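Local coordinates for surface glycan binding protein B (Bacteroides ovatus, PDB 6E57), which binds mixed-linkage beta-glucan, and probably captures this cereal polysaccharide at the cell surface of a human gut bacterium for its utilization, at residues A227-W236 with Q303-I311; T345-I356 with F381-T392. All blocks are in the same frame, centred on the assembly; numbering follows the deposited sequence.

Contact 1 of 2, residues A227-W236 with Q303-I311; sequences ANRATANVDW and QTVTVSTEI
A short parallel strand pair in an all-strand domain, probably an immunoglobulin-like sandwich, joins Arg229-Thr231 to the middle of the long strand 299-315, with Arg229, Ala230 and Thr231 abreast of Thr306, Val307 and Ser308. The backbone bonds start at Thr306 N, which reaches Asn228 O at 2.9 Å. Thr306 O then accepts Ala230 N at 3.0 Å, Ser308 N makes a weak bond to Ala230 O, and Ala232 N closes the series on Ser308 O at 3.2 Å. On the buried face, Ala230 CB sits over the centre of the Trp236 indole, 3.4 Å above its plane. Val305 CG1, anti to its own backbone N (chi1 -176°), reaches both groups, 3.9 Å from Ala230 CB and 3.8 Å from Trp236 CH2. Farther along, Ala232 CB meets Val307 CG1. On the other face Thr231 CG2 lies 3.8 Å from Glu310 CB. A type II turn from Thr231 to Val234 carries the chain back so that the indole folds over the strand it has just left, its NE1 bonded to Gly226 O. Met281 of strand 277-285 packs on Trp236, Val305, Ala227 and Gln303, while strand 266-270 pairs with the backbone of Trp236.

Contact 2 of 2, residues T345-I356 with F381-T392; sequences TAGSTLKVVYSI and FTENGEYTLILT
Leu389 O accepts Leu350 N at 2.8 Å, and Leu389 N returns a bond to Leu350 O. Val352 and Tyr387 exchange an equally close pair, and Tyr354 and Gly385 a third. The result is a regular antiparallel pairing of strands 349-356 and 385-390, extended at one end by Gly347 N to Leu391 O and Leu391 N to Ser348 O. At the other end a side chain takes over: Asn384 OD1 receives Ile356 N at 2.9 Å, standing in for a backbone carbonyl just before the start of strand 385-390. Beside it the Tyr354 ring, swung between its backbone N and carbonyl carbon (chi1 61°), lies across Gly385, whose CA stands 3.9 Å from the ring centroid in a CH-pi contact; the missing side chain makes room for the phenol. The same ring turns its edge to the face of Phe381 in a T-shaped stack, with planes at 65° and centroids 4.6 Å apart. Ile356 CG2 comes to the edge of Phe381, 3.8 Å from CE2. On the opposite face Lys351 lies alongside Thr388, CG 4.0 Å from its CG2, and bends at its third side-chain torsion to hold a long salt bridge from NZ to Glu386 OE1 (3.6 Å); Glu310 is the stronger partner of this ammonium. Met365 of strand 364-369 touches both Tyr354 and Phe381.

From the N terminus, the chain passes two five-stranded mixed sheets before reaching 227-236. Contact 1 closes a loop of 66 residues, rich in strand and without helix, when 303-311 returns beside it. Contact 2 then opens downstream and closes a shorter, 24-residue excursion that includes strand 364-369, so the two loops follow in series, neither nested nor crossed. Strand 299-315 links them: it runs out of the domain of contact 1 to pair with the C-terminal strand 412-419, which in turn pairs with 349-356 in the glycan-binding domain. Although their centres lie about 17 Å apart, the contacts meet in a salt bridge, Glu310 OE1 to Lys351 NZ at 2.8 Å.

Contact 1 of 2, residues A227-W236 with Q303-I311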
# COMPACT_ATOMS: atom_id res chain seq x y z
N ALA A 227 10.80 -0.86 6.16
CA ALA A 227 11.70 -1.91 6.68
C ALA A 227 12.39 -2.70 5.56
O ALA A 227 13.09 -3.65 5.84
CB ALA A 227 10.91 -2.83 7.59
N ASN A 228 12.20 -2.29 4.29
CA ASN A 228 12.79 -2.98 3.14
C ASN A 228 14.25 -2.56 2.95
O ASN A 228 15.06 -3.35 2.48
CB ASN A 228 12.01 -2.71 1.85
CG ASN A 228 10.63 -3.34 1.85
OD1 ASN A 228 9.68 -2.74 2.34
ND2 ASN A 228 10.53 -4.54 1.30
N ARG A 229 14.55 -1.30 3.28
CA ARG A 229 15.86 -0.69 3.07
C ARG A 229 16.29 0.03 4.36
O ARG A 229 15.44 0.50 5.12
CB ARG A 229 15.81 0.32 1.92
CG ARG A 229 15.59 -0.31 0.55
CD ARG A 229 15.19 0.72 -0.49
NE ARG A 229 13.89 1.32 -0.20
CZ ARG A 229 12.71 0.76 -0.49
NH1 ARG A 229 12.66 -0.42 -1.09
NH2 ARG A 229 11.59 1.39 -0.18
N ALA A 230 17.61 0.12 4.57
CA ALA A 230 18.18 0.81 5.72
C ALA A 230 19.61 1.25 5.39
O ALA A 230 20.32 0.55 4.67
CB ALA A 230 18.16 -0.09 6.93
N THR A 231 20.01 2.42 5.90
CA THR A 231 21.38 2.92 5.77
C THR A 231 22.14 2.62 7.07
O THR A 231 21.66 2.94 8.16
CB THR A 231 21.39 4.41 5.42
OG1 THR A 231 20.74 4.59 4.16
CG2 THR A 231 22.78 5.00 5.35
N ALA A 232 23.31 2.01 6.94
CA ALA A 232 24.13 1.58 8.07
C ALA A 232 24.55 2.80 8.90
O ALA A 232 24.94 3.83 8.35
CB ALA A 232 25.34 0.82 7.57
N ASN A 233 24.44 2.66 10.23
CA ASN A 233 25.00 3.59 11.22
C ASN A 233 24.26 4.93 11.22
O ASN A 233 24.82 5.93 11.67
CB ASN A 233 26.50 3.83 10.99
CG ASN A 233 27.33 2.57 11.07
OD1 ASN A 233 27.30 1.88 12.08
ND2 ASN A 233 28.07 2.28 10.01
N VAL A 234 23.01 4.97 10.75
CA VAL A 234 22.19 6.19 10.81
C VAL A 234 20.76 5.82 11.20
O VAL A 234 20.39 4.64 11.24
CB VAL A 234 22.23 7.01 9.50
CG1 VAL A 234 23.64 7.17 8.96
CG2 VAL A 234 21.31 6.44 8.43
N ASP A 235 19.96 6.86 11.47
CA ASP A 235 18.57 6.74 11.91
C ASP A 235 17.76 5.98 10.85
O ASP A 235 17.97 6.13 9.65
CB ASP A 235 17.96 8.11 12.23
CG ASP A 235 18.27 8.61 13.63
OD1 ASP A 235 18.03 7.86 14.59
OD2 ASP A 235 18.74 9.76 13.74
N TRP A 236 16.82 5.17 11.34
CA TRP A 236 15.99 4.27 10.56
C TRP A 236 14.59 4.28 11.18
O TRP A 236 14.43 3.91 12.34
CB TRP A 236 16.62 2.87 10.56
CG TRP A 236 15.91 1.84 9.73
CD1 TRP A 236 15.02 2.06 8.72
CD2 TRP A 236 16.08 0.42 9.82
NE1 TRP A 236 14.62 0.86 8.19
CE2 TRP A 236 15.25 -0.16 8.84
CE3 TRP A 236 16.85 -0.43 10.63
CZ2 TRP A 236 15.16 -1.54 8.65
CZ3 TRP A 236 16.77 -1.79 10.44
CH2 TRP A 236 15.93 -2.34 9.47
N GLN A 303 11.95 -10.45 8.02
CA GLN A 303 11.94 -9.35 7.06
C GLN A 303 13.31 -9.29 6.36
O GLN A 303 14.35 -9.36 7.02
CB GLN A 303 11.65 -8.04 7.78
CG GLN A 303 11.80 -6.79 6.91
CD GLN A 303 10.64 -6.60 5.97
OE1 GLN A 303 9.50 -6.92 6.28
NE2 GLN A 303 10.93 -6.06 4.80
N THR A 304 13.30 -9.16 5.03
CA THR A 304 14.51 -8.98 4.25
C THR A 304 14.82 -7.48 4.16
O THR A 304 13.98 -6.70 3.69
CB THR A 304 14.40 -9.65 2.88
OG1 THR A 304 14.29 -11.06 3.10
CG2 THR A 304 15.58 -9.38 1.97
N VAL A 305 16.00 -7.09 4.65
CA VAL A 305 16.47 -5.71 4.69
C VAL A 305 17.70 -5.59 3.80
O VAL A 305 18.66 -6.33 3.98
CB VAL A 305 16.81 -5.27 6.13
CG1 VAL A 305 17.20 -3.80 6.20
CG2 VAL A 305 15.69 -5.57 7.10
N THR A 306 17.65 -4.66 2.84
CA THR A 306 18.82 -4.27 2.07
C THR A 306 19.52 -3.11 2.78
O THR A 306 18.91 -2.06 3.02
CB THR A 306 18.45 -3.92 0.62
OG1 THR A 306 17.94 -5.12 0.03
CG2 THR A 306 19.62 -3.41 -0.19
N VAL A 307 20.79 -3.32 3.13
CA VAL A 307 21.61 -2.31 3.80
C VAL A 307 22.64 -1.78 2.79
O VAL A 307 23.18 -2.54 1.98
CB VAL A 307 22.27 -2.88 5.07
CG1 VAL A 307 23.13 -1.84 5.77
CG2 VAL A 307 21.24 -3.46 6.03
N SER A 308 22.89 -0.47 2.86
CA SER A 308 23.93 0.20 2.08
C SER A 308 24.51 1.36 2.91
O SER A 308 23.85 1.86 3.81
CB SER A 308 23.40 0.68 0.75
OG SER A 308 22.12 1.28 0.90
N THR A 309 25.75 1.75 2.61
CA THR A 309 26.39 2.86 3.32
C THR A 309 26.32 4.12 2.44
O THR A 309 26.57 4.06 1.24
CB THR A 309 27.84 2.54 3.72
OG1 THR A 309 28.63 2.47 2.54
CG2 THR A 309 27.97 1.26 4.51
N GLU A 310 25.96 5.24 3.08
CA GLU A 310 25.84 6.54 2.44
C GLU A 310 27.20 7.24 2.49
O GLU A 310 27.71 7.50 3.58
CB GLU A 310 24.75 7.34 3.14
CG GLU A 310 24.25 8.54 2.35
CD GLU A 310 22.89 9.05 2.78
OE1 GLU A 310 22.18 9.62 1.92
OE2 GLU A 310 22.53 8.88 3.96
N ILE A 311 27.77 7.51 1.32
CA ILE A 311 29.07 8.18 1.19
C ILE A 311 28.82 9.67 0.91
O ILE A 311 28.01 10.01 0.05
CB ILE A 311 29.91 7.54 0.06
CG1 ILE A 311 30.28 6.08 0.37
CG2 ILE A 311 31.14 8.38 -0.23
CD1 ILE A 311 29.41 5.06 -0.34

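Contact 2 of 2, residues T345-I356 with F381-T392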
# COMPACT_ATOMS: atom_id res chain seq x y z
N THR A 345 29.23 3.49 -9.60
CA THR A 345 28.69 2.35 -10.34
C THR A 345 27.20 2.60 -10.66
O THR A 345 26.46 3.14 -9.84
CB THR A 345 28.87 1.04 -9.56
OG1 THR A 345 28.05 1.11 -8.40
CG2 THR A 345 30.31 0.78 -9.17
N ALA A 346 26.79 2.19 -11.86
CA ALA A 346 25.41 2.36 -12.33
C ALA A 346 24.45 1.71 -11.33
O ALA A 346 24.72 0.63 -10.81
CB ALA A 346 25.25 1.76 -13.71
N GLY A 347 23.33 2.40 -11.07
CA GLY A 347 22.31 1.93 -10.14
C GLY A 347 22.39 2.62 -8.79
O GLY A 347 21.46 2.52 -7.99
N SER A 348 23.50 3.32 -8.54
CA SER A 348 23.72 4.05 -7.30
C SER A 348 22.74 5.22 -7.22
O SER A 348 22.33 5.78 -8.24
CB SER A 348 25.14 4.52 -7.20
OG SER A 348 26.03 3.45 -7.40
N THR A 349 22.37 5.58 -5.98
CA THR A 349 21.43 6.66 -5.70
C THR A 349 22.20 7.90 -5.24
O THR A 349 22.81 7.89 -4.18
CB THR A 349 20.42 6.25 -4.63
OG1 THR A 349 19.84 5.01 -5.02
CG2 THR A 349 19.32 7.27 -4.44
N LEU A 350 22.15 8.96 -6.06
CA LEU A 350 22.66 10.27 -5.69
C LEU A 350 21.56 11.00 -4.91
O LEU A 350 20.38 10.88 -5.25
CB LEU A 350 23.06 11.05 -6.95
CG LEU A 350 23.85 12.33 -6.71
CD1 LEU A 350 25.29 12.02 -6.35
CD2 LEU A 350 23.81 13.23 -7.93
N LYS A 351 21.96 11.74 -3.87
CA LYS A 351 21.07 12.54 -3.04
C LYS A 351 21.65 13.95 -2.91
O LYS A 351 22.81 14.10 -2.59
CB LYS A 351 20.90 11.91 -1.65
CG LYS A 351 20.06 12.72 -0.66
CD LYS A 351 20.09 12.17 0.75
CE LYS A 351 19.39 10.84 0.90
NZ LYS A 351 19.47 10.32 2.29
N VAL A 352 20.82 14.97 -3.18
CA VAL A 352 21.19 16.37 -2.99
C VAL A 352 20.27 16.96 -1.92
O VAL A 352 19.06 17.07 -2.14
CB VAL A 352 21.09 17.17 -4.30
CG1 VAL A 352 21.51 18.62 -4.10
CG2 VAL A 352 21.90 16.53 -5.41
N VAL A 353 20.85 17.33 -0.76
CA VAL A 353 20.13 18.04 0.30
C VAL A 353 20.21 19.54 -0.01
O VAL A 353 21.30 20.10 -0.07
CB VAL A 353 20.70 17.73 1.70
CG1 VAL A 353 19.92 18.43 2.80
CG2 VAL A 353 20.75 16.23 1.96
N TYR A 354 19.04 20.17 -0.17
CA TYR A 354 18.93 21.56 -0.60
C TYR A 354 18.11 22.34 0.43
O TYR A 354 17.27 21.76 1.12
CB TYR A 354 18.31 21.65 -2.00
CG TYR A 354 16.91 21.09 -2.09
CD1 TYR A 354 16.69 19.74 -2.35
CD2 TYR A 354 15.80 21.90 -1.90
CE1 TYR A 354 15.40 19.22 -2.41
CE2 TYR A 354 14.51 21.39 -1.98
CZ TYR A 354 14.31 20.05 -2.23
OH TYR A 354 13.04 19.55 -2.30
N SER A 355 18.37 23.64 0.54
CA SER A 355 17.58 24.53 1.38
C SER A 355 17.25 25.81 0.61
O SER A 355 17.98 26.20 -0.30
CB SER A 355 18.28 24.82 2.69
OG SER A 355 19.54 25.42 2.48
N ILE A 356 16.14 26.44 0.98
CA ILE A 356 15.67 27.63 0.32
C ILE A 356 16.47 28.84 0.82
O ILE A 356 17.06 28.80 1.91
CB ILE A 356 14.15 27.84 0.52
CG1 ILE A 356 13.78 28.07 1.99
CG2 ILE A 356 13.37 26.68 -0.07
CD1 ILE A 356 12.39 28.63 2.19
N PHE A 381 9.84 24.34 -5.91
CA PHE A 381 9.59 23.99 -4.50
C PHE A 381 9.49 25.26 -3.65
O PHE A 381 9.81 26.35 -4.12
CB PHE A 381 10.70 23.06 -3.99
CG PHE A 381 12.10 23.59 -4.13
CD1 PHE A 381 12.76 23.52 -5.35
CD2 PHE A 381 12.76 24.15 -3.05
CE1 PHE A 381 14.06 23.99 -5.48
CE2 PHE A 381 14.06 24.62 -3.18
CZ PHE A 381 14.70 24.54 -4.40
N THR A 382 9.00 25.09 -2.41
CA THR A 382 8.88 26.19 -1.44
C THR A 382 9.61 25.87 -0.13
O THR A 382 9.89 26.80 0.64
CB THR A 382 7.41 26.54 -1.14
OG1 THR A 382 6.76 25.37 -0.65
CG2 THR A 382 6.67 27.08 -2.35
N GLU A 383 9.89 24.59 0.14
CA GLU A 383 10.48 24.15 1.42
C GLU A 383 11.80 23.43 1.15
O GLU A 383 12.05 22.98 0.03
CB GLU A 383 9.54 23.21 2.17
CG GLU A 383 8.10 23.70 2.28
CD GLU A 383 7.85 24.80 3.30
OE1 GLU A 383 6.66 25.02 3.64
OE2 GLU A 383 8.83 25.43 3.74
N ASN A 384 12.62 23.31 2.20
CA ASN A 384 13.84 22.50 2.21
C ASN A 384 13.48 21.04 1.96
O ASN A 384 12.38 20.61 2.28
CB ASN A 384 14.58 22.57 3.55
CG ASN A 384 15.03 23.96 3.92
OD1 ASN A 384 14.94 24.89 3.12
ND2 ASN A 384 15.49 24.12 5.15
N GLY A 385 14.43 20.28 1.40
CA GLY A 385 14.20 18.87 1.10
C GLY A 385 15.44 18.14 0.63
O GLY A 385 16.56 18.67 0.68
N GLU A 386 15.22 16.90 0.19
CA GLU A 386 16.24 16.02 -0.33
C GLU A 386 15.78 15.53 -1.71
O GLU A 386 14.68 15.01 -1.83
CB GLU A 386 16.46 14.83 0.61
CG GLU A 386 16.56 15.21 2.08
CD GLU A 386 16.92 14.07 3.02
OE1 GLU A 386 16.99 12.91 2.56
OE2 GLU A 386 17.14 14.35 4.22
N TYR A 387 16.62 15.73 -2.73
CA TYR A 387 16.38 15.22 -4.08
C TYR A 387 17.21 13.95 -4.28
O TYR A 387 18.44 14.00 -4.21
CB TYR A 387 16.74 16.29 -5.11
CG TYR A 387 16.20 16.03 -6.50
CD1 TYR A 387 16.83 15.17 -7.37
CD2 TYR A 387 15.04 16.66 -6.93
CE1 TYR A 387 16.33 14.92 -8.64
CE2 TYR A 387 14.53 16.43 -8.19
CZ TYR A 387 15.17 15.56 -9.05
OH TYR A 387 14.66 15.34 -10.30
N THR A 388 16.55 12.81 -4.54
CA THR A 388 17.25 11.56 -4.86
C THR A 388 17.05 11.23 -6.34
O THR A 388 16.01 11.51 -6.92
CB THR A 388 16.81 10.41 -3.95
OG1 THR A 388 15.40 10.22 -4.09
CG2 THR A 388 17.14 10.64 -2.49
N LEU A 389 18.08 10.64 -6.95
CA LEU A 389 18.10 10.27 -8.35
C LEU A 389 19.03 9.06 -8.52
O LEU A 389 20.17 9.09 -8.05
CB LEU A 389 18.60 11.46 -9.17
CG LEU A 389 18.76 11.20 -10.67
CD1 LEU A 389 17.41 11.20 -11.37
CD2 LEU A 389 19.68 12.24 -11.30
N ILE A 390 18.53 8.03 -9.19
CA ILE A 390 19.32 6.85 -9.53
C ILE A 390 20.11 7.17 -10.81
O ILE A 390 19.52 7.50 -11.83
CB ILE A 390 18.42 5.61 -9.68
CG1 ILE A 390 17.73 5.27 -8.36
CG2 ILE A 390 19.21 4.43 -10.23
CD1 ILE A 390 16.78 4.11 -8.44
N LEU A 391 21.44 7.07 -10.71
CA LEU A 391 22.35 7.30 -11.81
C LEU A 391 22.53 6.01 -12.62
O LEU A 391 23.20 5.08 -12.17
CB LEU A 391 23.69 7.80 -11.26
CG LEU A 391 23.63 9.10 -10.46
CD1 LEU A 391 24.99 9.43 -9.85
CD2 LEU A 391 23.14 10.25 -11.32
N THR A 392 21.92 5.97 -13.81
CA THR A 392 22.06 4.86 -14.75
C THR A 392 23.44 4.93 -15.42
O THR A 392 24.15 5.92 -15.28
CB THR A 392 20.95 4.88 -15.80
OG1 THR A 392 21.04 6.11 -16.52
CG2 THR A 392 19.57 4.72 -15.21